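Local coordinates for protein short chain dehydrogenase (A0QTM2 homolog) (Mycobacterium thermoresistibile, PDB 3SC4) that probably catalyses an NAD(P)-dependent oxidation or reduction, as a Rossmann-fold member of the short-chain dehydrogenase family, at residues 112-115 against 116-120; 134-137 against 138-142; 172-175 against 176-180; 200-203 against 204-207; 276-279 against 280-284. All coordinates share one frame; numbering follows the deposited sequence.

Contact 1: 112-115 against 116-120; sequences VPLK and RFDLM. With SO4 (sulfate ion), chain M.
V112 and R116 meet one turn apart at the start of helix 114-135, and their side chains cross at about a right angle. The touching atoms are V112 CG1 and R116 CG, 3.6 Å apart. CG1 of V112 stands anti to its backbone N (chi1 172°), which turns this methyl in toward the first helical turn. There it also packs on the terminal methyl of M120, with V112 CG1 and M120 CE 3.8 Å apart. The bend of M120 at its last torsion brings that methyl round. The R116 chain leaves the valine by folding at chi2 and chi3, and its guanidinium reaches a sulfate, probably from the crystallisation liquor. R116 NE gives a hydrogen bond of 2.6 Å to SO4 O1, which lies at the edge of the guanidinium. The ring of P113 sits on the same ion, with P113 CD 3.3 Å from SO4 O2.

P113 is the N-cap residue. Its carbonyl takes a nearly straight bond from the backbone, F117 N to P113 O at 3.0 Å, and a weak one from R116 N. D118 N binds L114 O at 2.8 Å. The carboxylate of D118 forms a salt bridge with R126 of the second subunit, and the F117 ring stacks on Y129 of that subunit. P165 of helix 164-183 packs against V112 and M120.

The contact combines an apolar V112-M120 pair, a D118 charge paired across the dimer and R116 holding the sulfate. Near the helix N terminus, the positive charge of R116 would be expected to favour an anion, consistent with this.

Contact 2: 134-137 against 138-142; sequences SCIP and HMKGR
This is a helix C-terminal contact: the C-terminal part of helix 114-135 runs into the loop that leads to strand 146-149. Two successive carbonyls receive the backbone there. H138 N binds C135 O at 2.9 Å, and M139 N binds I136 O at 3.0 Å. A weak bond from K140 N also reaches I136 O. A type I beta turn from M139 to R142 then carries the chain away.

The H138 ring folds back along the helix. Its CG lies beside the backbone N (chi1 -55°), and CD2 comes 3.5 Å from S134 O, which sits at the ring edge. P137 CB lies over one ring face. M139 also turns back, with CG 3.2 Å from C135 O and SD 4.0 Å from C135 CB. Both C135 and M139 pack on I94 and on C97 of strand 96-99. K140 runs extended past I136 to a salt bridge with E110 of the second subunit.

The sulfur side chains of C135 and M139 are thus buried toward the sheet, and the lysine charge of K140 is matched across the dimer.

Contact 3: 172-175 against 176-180; sequences GMTL and CALGI
T174 and L178 lie side by side on helix 164-183, one turn apart and pointing the same way. The touching atoms are T174 CG2 and L178 CD1, at 3.9 Å. The threonine torsion (chi1 -68°) puts OG1 beside its own backbone N and CG2 anti to it, so the methyl faces the leucine while the hydroxyl turns to other partners. OG1 hydrogen-bonds with S151 OG and P152 O. In L178, CG is anti to the carbonyl carbon (chi1 -61°), and CG sits 3.4 Å from T174 O. The same carbonyl oxygen takes the bond from L178 N at 2.9 Å, so backbone and side chain of L178 both rest on it.

C176 SG, unlike OG1 of T174 and CG of L178, stands anti to the backbone N. Its CB comes 3.4 Å from M173 O. At G179 the backbone passes close to L175 O, and G179 N binds that oxygen at 2.9 Å.

The helix is buried on several sides. M173 and C176 pack on T128 of helix 114-135. T174 and A177 touch T193 of strand 190-195, and M173 and A177 reach T149 of strand 146-149. L175 packs on Y171 and L178 on L161, both of the second subunit.

Contact 4: 200-203 against 204-207; sequences VATA and AVQN
A203 O accepts the straighter of the two backbone hydrogen bonds that tie 200-203 to 204-207. N207 N reaches it at 3.0 Å with an N-H...O angle of 174°. The side chains of Q206 and N207 pass the same oxygen, with Q206 CB at 3.5 Å and N207 CB at 3.7 Å from A203 O.

The second bond is less straight. V205 N binds T202 O at 3.0 Å, with an N-H...O angle of 136°. V205 also sets its side chain against this carbonyl, with CB 3.4 Å from T202 O.

T202 occupies the N-cap position. Its OG1 lies between the backbone N and the carbonyl carbon (chi1 66°). This turns the hydroxyl toward the first turn, where T202 OG1 is 3.6 Å from A204 CB.

The amides of Q206 and N207 go to different partners. Q206 bends at chi2 and gives NE2 to the backbone O of E213, while N207 gives ND2 to the backbone O of K48, so each amide ties the short helix to a separate loop. On the loop side, A201 shares a backbone hydrogen bond with R219 and packs on M215 and C262.

This is a helix N-terminus with a threonine at its cap. It opens helix 203-209, in the region after strand 190-195 that in short-chain dehydrogenases commonly borders the cofactor and substrate site.

Contact 5: 276-279 against 280-284; sequences SPNP and PGYTG
Y282 has CG anti to its backbone N (chi1 172°), and N278 has CG beside its backbone N (chi1 -66°). These two torsions bring the asparagine amide to the CD2-CE2 bond of the tyrosine, approached obliquely. The closest atoms are N278 ND2 and Y282 CD2, at 3.5 Å. The rest of the amide follows, with N278 CG 3.6 Å from Y282 CD2. N278 CB also packs there, at 3.7 Å from Y282 CD2. The amide and ring planes are 61° apart, so the two groups do not stack flat. The amide oxygen serves another partner: N278 OD1 accepts a hydrogen bond from R219 NH2.

Between these two residues the chain reverses in a type II beta turn from P279 to Y282. Y282 N closes it on P279 O at 3.3 Å. P280 and G281 are the corner residues. G281 has a positive phi, as expected at the third position of such a turn. The two prolines pack in sequence, with P279 CB 3.7 Å from P280 CD. P279 CD also meets Y282 CB at 4.3 Å.

P279 is buried against helix 245-252, where it meets E246, D247 and L250, and Y282 packs on the same L250. The tyrosine hydroxyl is hydrogen-bonded to L257 N and to P285 O, close to the C terminus. One face of its ring is covered by the backbone of G284, whose N lies 3.3 Å above the ring plane, over its centre.

Along the chain the five contacts come in series, and none nests in or crosses another. Each is local, between neighbouring residues, and none closes a long loop. Contact 1 starts helix 114-135 and contact 2 lies where it runs out into the loop, their centres 31 Å apart. Contact 3 lies within helix 164-183, beside helix 114-135, and its nearest atoms are about 4 Å from contact 2. All three touch the second subunit. Contact 4 opens helix 203-209, beyond strand 190-195, across the chain's centre from contacts 2 and 3. Contact 5 turns the C-terminal tail against helix 245-252. R219 reaches both, by a backbone hydrogen bond with A201 and by its guanidinium to N278.

Contact 1: 112-115 against 116-120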
loop_
_atom_site.group_PDB
_atom_site.type_symbol
_atom_site.label_atom_id
_atom_site.label_comp_id
_atom_site.label_asym_id
_atom_site.label_seq_id
_atom_site.Cartn_x
_atom_site.Cartn_y
_atom_site.Cartn_z
ATOM N N VAL B 112 -5.773 -13.705 8.478
ATOM C CA VAL B 112 -5.110 -13.854 7.181
ATOM C C VAL B 112 -3.608 -14.089 7.393
ATOM O O VAL B 112 -2.865 -13.167 7.732
ATOM C CB VAL B 112 -5.346 -12.633 6.287
ATOM C CG1 VAL B 112 -4.488 -12.712 5.020
ATOM C CG2 VAL B 112 -6.849 -12.505 5.909
ATOM N N PRO B 113 -3.147 -15.339 7.219
ATOM C CA PRO B 113 -1.704 -15.554 7.457
ATOM C C PRO B 113 -0.826 -14.858 6.435
ATOM O O PRO B 113 -1.283 -14.463 5.352
ATOM C CB PRO B 113 -1.514 -17.082 7.335
ATOM C CG PRO B 113 -2.906 -17.678 7.225
ATOM C CD PRO B 113 -3.874 -16.579 6.866
ATOM N N LEU B 114 0.434 -14.743 6.782
ATOM C CA LEU B 114 1.401 -14.049 5.965
ATOM C C LEU B 114 1.423 -14.579 4.518
ATOM O O LEU B 114 1.532 -13.816 3.573
ATOM C CB LEU B 114 2.773 -14.167 6.644
ATOM C CG LEU B 114 3.813 -13.099 6.356
ATOM C CD1 LEU B 114 3.281 -11.633 6.502
ATOM C CD2 LEU B 114 5.010 -13.401 7.265
ATOM N N LYS B 115 1.278 -15.886 4.344
ATOM C CA LYS B 115 1.321 -16.508 3.012
ATOM C C LYS B 115 0.160 -16.014 2.139
ATOM O O LYS B 115 0.306 -15.784 0.946
ATOM C CB LYS B 115 1.297 -18.033 3.164
ATOM C CG LYS B 115 1.312 -18.865 1.837
ATOM C CD LYS B 115 1.202 -20.419 2.113
ATOM C CE LYS B 115 2.486 -21.227 1.755
ATOM N NZ LYS B 115 2.474 -21.815 0.340
ATOM N N ARG B 116 -0.999 -15.839 2.746
ATOM C CA ARG B 116 -2.137 -15.305 2.020
ATOM C C ARG B 116 -1.942 -13.821 1.727
ATOM O O ARG B 116 -2.249 -13.359 0.640
ATOM C CB ARG B 116 -3.402 -15.512 2.824
ATOM C CG ARG B 116 -4.640 -14.906 2.210
ATOM C CD ARG B 116 -4.994 -15.506 0.855
ATOM N NE ARG B 116 -5.204 -16.956 0.908
ATOM C CZ ARG B 116 -5.755 -17.654 -0.075
ATOM N NH1 ARG B 116 -5.917 -18.954 0.070
ATOM N NH2 ARG B 116 -6.147 -17.059 -1.202
ATOM N N PHE B 117 -1.436 -13.091 2.716
ATOM C CA PHE B 117 -1.104 -11.684 2.538
ATOM C C PHE B 117 -0.187 -11.498 1.340
ATOM O O PHE B 117 -0.440 -10.638 0.517
ATOM C CB PHE B 117 -0.429 -11.125 3.800
ATOM C CG PHE B 117 0.036 -9.718 3.658
ATOM C CD1 PHE B 117 -0.763 -8.675 4.076
ATOM C CD2 PHE B 117 1.277 -9.437 3.090
ATOM C CE1 PHE B 117 -0.348 -7.370 3.942
ATOM C CE2 PHE B 117 1.705 -8.138 2.950
ATOM C CZ PHE B 117 0.889 -7.095 3.371
ATOM N N ASP B 118 0.876 -12.307 1.266
ATOM C CA ASP B 118 1.862 -12.205 0.185
ATOM C C ASP B 118 1.252 -12.477 -1.170
ATOM O O ASP B 118 1.636 -11.898 -2.177
ATOM C CB ASP B 118 3.019 -13.169 0.386
ATOM C CG ASP B 118 3.873 -12.800 1.542
ATOM O OD1 ASP B 118 3.783 -11.654 2.013
ATOM O OD2 ASP B 118 4.634 -13.666 1.999
ATOM N N LEU B 119 0.273 -13.334 -1.221
ATOM C CA LEU B 119 -0.327 -13.587 -2.490
ATOM C C LEU B 119 -1.099 -12.337 -2.933
ATOM O O LEU B 119 -1.034 -11.925 -4.112
ATOM C CB LEU B 119 -1.143 -14.860 -2.380
ATOM C CG LEU B 119 -1.954 -15.262 -3.576
ATOM C CD1 LEU B 119 -2.248 -16.769 -3.506
ATOM C CD2 LEU B 119 -3.191 -14.413 -3.508
ATOM N N MET B 120 -1.765 -11.676 -1.992
ATOM C CA MET B 120 -2.502 -10.449 -2.317
ATOM C C MET B 120 -1.575 -9.257 -2.670
ATOM O O MET B 120 -1.791 -8.554 -3.649
ATOM C CB MET B 120 -3.427 -10.055 -1.143
ATOM C CG MET B 120 -4.568 -11.027 -0.893
ATOM S SD MET B 120 -5.900 -10.421 0.169
ATOM C CE MET B 120 -5.290 -11.135 1.647
HETATM S S SO4 M . -5.813 -18.933 3.905
HETATM O O1 SO4 M . -5.251 -17.723 3.355
HETATM O O2 SO4 M . -5.785 -18.858 5.378
HETATM O O3 SO4 M . -5.001 -20.048 3.422
HETATM O O4 SO4 M . -7.199 -19.042 3.392
#

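Contact 2: 134-137 against 138-142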
loop_
_atom_site.group_PDB
_atom_site.type_symbol
_atom_site.label_atom_id
_atom_site.label_comp_id
_atom_site.label_asym_id
_atom_site.label_seq_id
_atom_site.Cartn_x
_atom_site.Cartn_y
_atom_site.Cartn_z
ATOM N N SER B 134 7.242 -2.425 -16.520
ATOM C CA SER B 134 7.795 -3.111 -17.665
ATOM C C SER B 134 7.144 -2.609 -18.960
ATOM O O SER B 134 7.808 -2.538 -19.996
ATOM C CB SER B 134 7.658 -4.617 -17.489
ATOM O OG SER B 134 8.070 -5.280 -18.648
ATOM N N CYS B 135 5.865 -2.235 -18.892
ATOM C CA CYS B 135 5.163 -1.687 -20.051
ATOM C C CYS B 135 5.605 -0.265 -20.433
ATOM O O CYS B 135 5.661 0.072 -21.622
ATOM C CB CYS B 135 3.650 -1.695 -19.809
ATOM S SG CYS B 135 2.828 -3.323 -20.029
ATOM N N ILE B 136 5.937 0.556 -19.436
ATOM C CA ILE B 136 6.110 1.987 -19.647
ATOM C C ILE B 136 7.040 2.384 -20.819
ATOM O O ILE B 136 6.642 3.210 -21.636
ATOM C CB ILE B 136 6.507 2.715 -18.352
ATOM C CG1 ILE B 136 5.246 2.933 -17.502
ATOM C CG2 ILE B 136 7.218 4.067 -18.674
ATOM C CD1 ILE B 136 5.483 3.177 -16.036
ATOM N N PRO B 137 8.231 1.777 -20.935
ATOM C CA PRO B 137 9.119 2.155 -22.045
ATOM C C PRO B 137 8.527 1.920 -23.448
ATOM O O PRO B 137 8.839 2.650 -24.403
ATOM C CB PRO B 137 10.371 1.273 -21.840
ATOM C CG PRO B 137 10.233 0.642 -20.472
ATOM C CD PRO B 137 8.751 0.631 -20.170
ATOM N N HIS B 138 7.669 0.916 -23.563
ATOM C CA HIS B 138 7.109 0.559 -24.849
ATOM C C HIS B 138 5.841 1.362 -25.149
ATOM O O HIS B 138 5.245 1.183 -26.208
ATOM C CB HIS B 138 6.851 -0.936 -24.897
ATOM C CG HIS B 138 8.064 -1.750 -24.578
ATOM N ND1 HIS B 138 9.112 -1.900 -25.465
ATOM C CD2 HIS B 138 8.413 -2.432 -23.460
ATOM C CE1 HIS B 138 10.047 -2.650 -24.908
ATOM N NE2 HIS B 138 9.645 -2.993 -23.694
ATOM N N MET B 139 5.467 2.272 -24.245
ATOM C CA MET B 139 4.285 3.097 -24.416
ATOM C C MET B 139 4.611 4.549 -24.731
ATOM O O MET B 139 3.779 5.263 -25.259
ATOM C CB MET B 139 3.417 3.050 -23.143
ATOM C CG MET B 139 3.026 1.655 -22.666
ATOM S SD MET B 139 2.099 1.718 -21.120
ATOM C CE MET B 139 0.438 2.133 -21.674
ATOM N N LYS B 140 5.810 4.988 -24.395
ATOM C CA LYS B 140 6.225 6.376 -24.590
ATOM C C LYS B 140 6.016 6.945 -26.005
ATOM O O LYS B 140 5.606 8.106 -26.178
ATOM C CB LYS B 140 7.696 6.537 -24.176
ATOM C CG LYS B 140 7.856 6.623 -22.667
ATOM C CD LYS B 140 9.267 6.959 -22.246
ATOM C CE LYS B 140 9.388 7.041 -20.726
ATOM N NZ LYS B 140 10.813 6.948 -20.281
ATOM N N GLY B 141 6.289 6.162 -27.032
ATOM C CA GLY B 141 6.140 6.740 -28.381
ATOM C C GLY B 141 4.704 6.996 -28.865
ATOM O O GLY B 141 4.495 7.679 -29.863
ATOM N N ARG B 142 3.711 6.443 -28.168
ATOM C CA ARG B 142 2.449 6.099 -28.832
ATOM C C ARG B 142 1.489 7.272 -28.896
ATOM O O ARG B 142 1.741 8.309 -28.273
ATOM C CB ARG B 142 1.795 4.906 -28.135
ATOM C CG ARG B 142 2.771 3.748 -27.793
ATOM C CD ARG B 142 3.193 2.976 -29.002
ATOM N NE ARG B 142 2.048 2.262 -29.558
ATOM C CZ ARG B 142 2.063 1.657 -30.741
ATOM N NH1 ARG B 142 0.978 1.043 -31.179
ATOM N NH2 ARG B 142 3.169 1.671 -31.494
#

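Contact 3: 172-175 against 176-180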
loop_
_atom_site.group_PDB
_atom_site.type_symbol
_atom_site.label_atom_id
_atom_site.label_comp_id
_atom_site.label_asym_id
_atom_site.label_seq_id
_atom_site.Cartn_x
_atom_site.Cartn_y
_atom_site.Cartn_z
ATOM N N GLY B 172 -3.083 -0.081 -2.304
ATOM C CA GLY B 172 -1.722 -0.114 -2.835
ATOM C C GLY B 172 -1.680 -0.049 -4.349
ATOM O O GLY B 172 -0.871 0.682 -4.910
ATOM N N MET B 173 -2.585 -0.792 -5.010
ATOM C CA MET B 173 -2.760 -0.735 -6.484
ATOM C C MET B 173 -3.128 0.663 -6.912
ATOM O O MET B 173 -2.560 1.196 -7.846
ATOM C CB MET B 173 -3.884 -1.658 -6.977
ATOM C CG MET B 173 -3.521 -3.030 -7.257
ATOM S SD MET B 173 -4.925 -4.001 -7.852
ATOM C CE MET B 173 -4.901 -3.845 -9.633
ATOM N N THR B 174 -4.117 1.242 -6.259
ATOM C CA THR B 174 -4.541 2.603 -6.595
ATOM C C THR B 174 -3.390 3.592 -6.390
ATOM O O THR B 174 -3.069 4.390 -7.265
ATOM C CB THR B 174 -5.797 2.970 -5.782
ATOM O OG1 THR B 174 -6.919 2.165 -6.248
ATOM C CG2 THR B 174 -6.120 4.485 -5.877
ATOM N N LEU B 175 -2.696 3.507 -5.271
ATOM C CA LEU B 175 -1.559 4.418 -5.039
ATOM C C LEU B 175 -0.471 4.286 -6.112
ATOM O O LEU B 175 0.137 5.280 -6.540
ATOM C CB LEU B 175 -0.975 4.196 -3.648
ATOM C CG LEU B 175 -1.842 4.704 -2.497
ATOM C CD1 LEU B 175 -1.236 4.281 -1.170
ATOM C CD2 LEU B 175 -1.974 6.233 -2.586
ATOM N N CYS B 176 -0.233 3.060 -6.562
ATOM C CA CYS B 176 0.700 2.864 -7.647
ATOM C C CYS B 176 0.228 3.642 -8.883
ATOM O O CYS B 176 1.004 4.385 -9.503
ATOM C CB CYS B 176 0.832 1.398 -7.956
ATOM S SG CYS B 176 2.109 1.043 -9.142
ATOM N N ALA B 177 -1.048 3.510 -9.202
ATOM C CA ALA B 177 -1.604 4.090 -10.387
ATOM C C ALA B 177 -1.552 5.606 -10.330
ATOM O O ALA B 177 -1.278 6.258 -11.354
ATOM C CB ALA B 177 -3.032 3.632 -10.571
ATOM N N LEU B 178 -1.860 6.164 -9.156
ATOM C CA LEU B 178 -1.828 7.611 -8.977
ATOM C C LEU B 178 -0.409 8.164 -8.952
ATOM O O LEU B 178 -0.153 9.266 -9.406
ATOM C CB LEU B 178 -2.553 8.014 -7.690
ATOM C CG LEU B 178 -4.033 7.635 -7.630
ATOM C CD1 LEU B 178 -4.667 8.095 -6.313
ATOM C CD2 LEU B 178 -4.797 8.247 -8.817
ATOM N N GLY B 179 0.517 7.413 -8.404
ATOM C CA GLY B 179 1.904 7.837 -8.419
ATOM C C GLY B 179 2.437 7.874 -9.838
ATOM O O GLY B 179 3.020 8.871 -10.263
ATOM N N ILE B 180 2.229 6.775 -10.566
ATOM C CA ILE B 180 2.583 6.698 -11.966
ATOM C C ILE B 180 1.984 7.862 -12.755
ATOM O O ILE B 180 2.621 8.379 -13.633
ATOM C CB ILE B 180 2.053 5.411 -12.612
ATOM C CG1 ILE B 180 2.813 4.194 -12.136
ATOM C CG2 ILE B 180 2.197 5.486 -14.120
ATOM C CD1 ILE B 180 2.159 2.918 -12.662
#

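Contact 4: 200-203 against 204-207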
loop_
_atom_site.group_PDB
_atom_site.type_symbol
_atom_site.label_atom_id
_atom_site.label_comp_id
_atom_site.label_asym_id
_atom_site.label_seq_id
_atom_site.Cartn_x
_atom_site.Cartn_y
_atom_site.Cartn_z
ATOM N N VAL B 200 -20.136 -7.205 -9.291
ATOM C CA VAL B 200 -20.294 -7.685 -10.660
ATOM C C VAL B 200 -20.370 -9.196 -10.690
ATOM O O VAL B 200 -19.444 -9.869 -10.249
ATOM C CB VAL B 200 -19.102 -7.263 -11.551
ATOM C CG1 VAL B 200 -19.277 -7.863 -12.930
ATOM C CG2 VAL B 200 -19.004 -5.737 -11.625
ATOM N N ALA B 201 -21.472 -9.723 -11.209
ATOM C CA ALA B 201 -21.694 -11.172 -11.282
ATOM C C ALA B 201 -21.048 -11.709 -12.558
ATOM O O ALA B 201 -21.297 -11.216 -13.640
ATOM C CB ALA B 201 -23.174 -11.479 -11.269
ATOM N N THR B 202 -20.191 -12.699 -12.421
ATOM C CA THR B 202 -19.506 -13.277 -13.559
ATOM C C THR B 202 -19.907 -14.733 -13.608
ATOM O O THR B 202 -20.525 -15.238 -12.676
ATOM C CB THR B 202 -18.006 -13.141 -13.389
ATOM O OG1 THR B 202 -17.588 -13.943 -12.285
ATOM C CG2 THR B 202 -17.652 -11.706 -13.091
ATOM N N ALA B 203 -19.580 -15.409 -14.697
ATOM C CA ALA B 203 -19.874 -16.840 -14.821
ATOM C C ALA B 203 -19.257 -17.635 -13.638
ATOM O O ALA B 203 -19.857 -18.571 -13.127
ATOM C CB ALA B 203 -19.373 -17.369 -16.150
ATOM N N ALA B 204 -18.065 -17.262 -13.205
ATOM C CA ALA B 204 -17.466 -17.929 -12.059
ATOM C C ALA B 204 -18.411 -17.977 -10.852
ATOM O O ALA B 204 -18.397 -18.960 -10.110
ATOM C CB ALA B 204 -16.196 -17.252 -11.669
ATOM N N VAL B 205 -19.205 -16.923 -10.632
ATOM C CA VAL B 205 -20.120 -16.896 -9.486
ATOM C C VAL B 205 -21.178 -17.975 -9.651
ATOM O O VAL B 205 -21.481 -18.695 -8.713
ATOM C CB VAL B 205 -20.812 -15.465 -9.252
ATOM C CG1 VAL B 205 -21.894 -15.554 -8.234
ATOM C CG2 VAL B 205 -19.812 -14.431 -8.789
ATOM N N GLN B 206 -21.748 -18.086 -10.836
ATOM C CA GLN B 206 -22.751 -19.112 -11.092
ATOM C C GLN B 206 -22.184 -20.514 -10.829
ATOM O O GLN B 206 -22.782 -21.340 -10.154
ATOM C CB GLN B 206 -23.243 -19.044 -12.545
ATOM C CG GLN B 206 -23.862 -17.708 -13.019
ATOM C CD GLN B 206 -25.115 -17.312 -12.240
ATOM O OE1 GLN B 206 -25.108 -16.327 -11.489
ATOM N NE2 GLN B 206 -26.193 -18.084 -12.410
ATOM N N ASN B 207 -21.017 -20.761 -11.384
ATOM C CA ASN B 207 -20.360 -22.035 -11.230
ATOM C C ASN B 207 -20.214 -22.423 -9.755
ATOM O O ASN B 207 -20.563 -23.540 -9.372
ATOM C CB ASN B 207 -18.983 -21.988 -11.909
ATOM C CG ASN B 207 -19.052 -22.174 -13.431
ATOM O OD1 ASN B 207 -20.130 -22.202 -14.019
ATOM N ND2 ASN B 207 -17.882 -22.300 -14.067
#

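Contact 5: 276-279 against 280-284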
loop_
_atom_site.group_PDB
_atom_site.type_symbol
_atom_site.label_atom_id
_atom_site.label_comp_id
_atom_site.label_asym_id
_atom_site.label_seq_id
_atom_site.Cartn_x
_atom_site.Cartn_y
_atom_site.Cartn_z
ATOM N N SER B 276 -23.127 4.196 -2.792
ATOM C CA SER B 276 -24.397 4.040 -3.511
ATOM C C SER B 276 -24.245 3.241 -4.776
ATOM O O SER B 276 -23.262 3.370 -5.466
ATOM C CB SER B 276 -24.969 5.417 -3.913
ATOM O OG SER B 276 -25.083 6.275 -2.791
ATOM N N PRO B 277 -25.254 2.454 -5.124
ATOM C CA PRO B 277 -25.165 1.672 -6.355
ATOM C C PRO B 277 -25.209 2.504 -7.636
ATOM O O PRO B 277 -24.751 2.033 -8.664
ATOM C CB PRO B 277 -26.368 0.740 -6.259
ATOM C CG PRO B 277 -27.321 1.477 -5.389
ATOM C CD PRO B 277 -26.537 2.252 -4.422
ATOM N N ASN B 278 -25.725 3.728 -7.569
ATOM C CA ASN B 278 -25.785 4.615 -8.736
ATOM C C ASN B 278 -25.118 5.949 -8.472
ATOM O O ASN B 278 -24.943 6.342 -7.320
ATOM C CB ASN B 278 -27.221 4.841 -9.168
ATOM C CG ASN B 278 -27.870 3.581 -9.687
ATOM O OD1 ASN B 278 -27.244 2.778 -10.360
ATOM N ND2 ASN B 278 -29.137 3.411 -9.387
ATOM N N PRO B 279 -24.720 6.647 -9.540
ATOM C CA PRO B 279 -24.160 7.977 -9.315
ATOM C C PRO B 279 -25.148 8.912 -8.605
ATOM O O PRO B 279 -26.373 8.673 -8.643
ATOM C CB PRO B 279 -23.832 8.479 -10.732
ATOM C CG PRO B 279 -23.662 7.190 -11.534
ATOM C CD PRO B 279 -24.653 6.242 -10.956
ATOM N N PRO B 280 -24.620 9.950 -7.938
ATOM C CA PRO B 280 -25.501 10.952 -7.330
ATOM C C PRO B 280 -26.489 11.501 -8.337
ATOM O O PRO B 280 -26.101 11.829 -9.459
ATOM C CB PRO B 280 -24.547 12.061 -6.859
ATOM C CG PRO B 280 -23.128 11.481 -6.919
ATOM C CD PRO B 280 -23.212 10.089 -7.508
ATOM N N GLY B 281 -27.760 11.537 -7.940
ATOM C CA GLY B 281 -28.799 12.204 -8.711
ATOM C C GLY B 281 -29.272 11.458 -9.947
ATOM O O GLY B 281 -30.020 12.011 -10.753
ATOM N N TYR B 282 -28.853 10.202 -10.085
ATOM C CA TYR B 282 -29.265 9.369 -11.197
ATOM C C TYR B 282 -30.746 9.033 -11.108
ATOM O O TYR B 282 -31.183 8.522 -10.076
ATOM C CB TYR B 282 -28.492 8.058 -11.174
ATOM C CG TYR B 282 -28.996 7.063 -12.183
ATOM C CD1 TYR B 282 -28.827 7.289 -13.537
ATOM C CD2 TYR B 282 -29.640 5.897 -11.775
ATOM C CE1 TYR B 282 -29.297 6.395 -14.468
ATOM C CE2 TYR B 282 -30.108 4.973 -12.699
ATOM C CZ TYR B 282 -29.933 5.222 -14.052
ATOM O OH TYR B 282 -30.387 4.323 -14.984
ATOM N N THR B 283 -31.478 9.289 -12.204
ATOM C CA THR B 283 -32.939 9.094 -12.282
ATOM C C THR B 283 -33.360 8.053 -13.295
ATOM O O THR B 283 -34.552 7.742 -13.420
ATOM C CB THR B 283 -33.662 10.360 -12.755
ATOM O OG1 THR B 283 -33.310 11.468 -11.925
ATOM C CG2 THR B 283 -35.175 10.144 -12.710
ATOM N N GLY B 284 -32.406 7.539 -14.055
ATOM C CA GLY B 284 -32.732 6.573 -15.082
ATOM C C GLY B 284 -33.341 5.324 -14.483
ATOM O O GLY B 284 -33.537 5.240 -13.267
#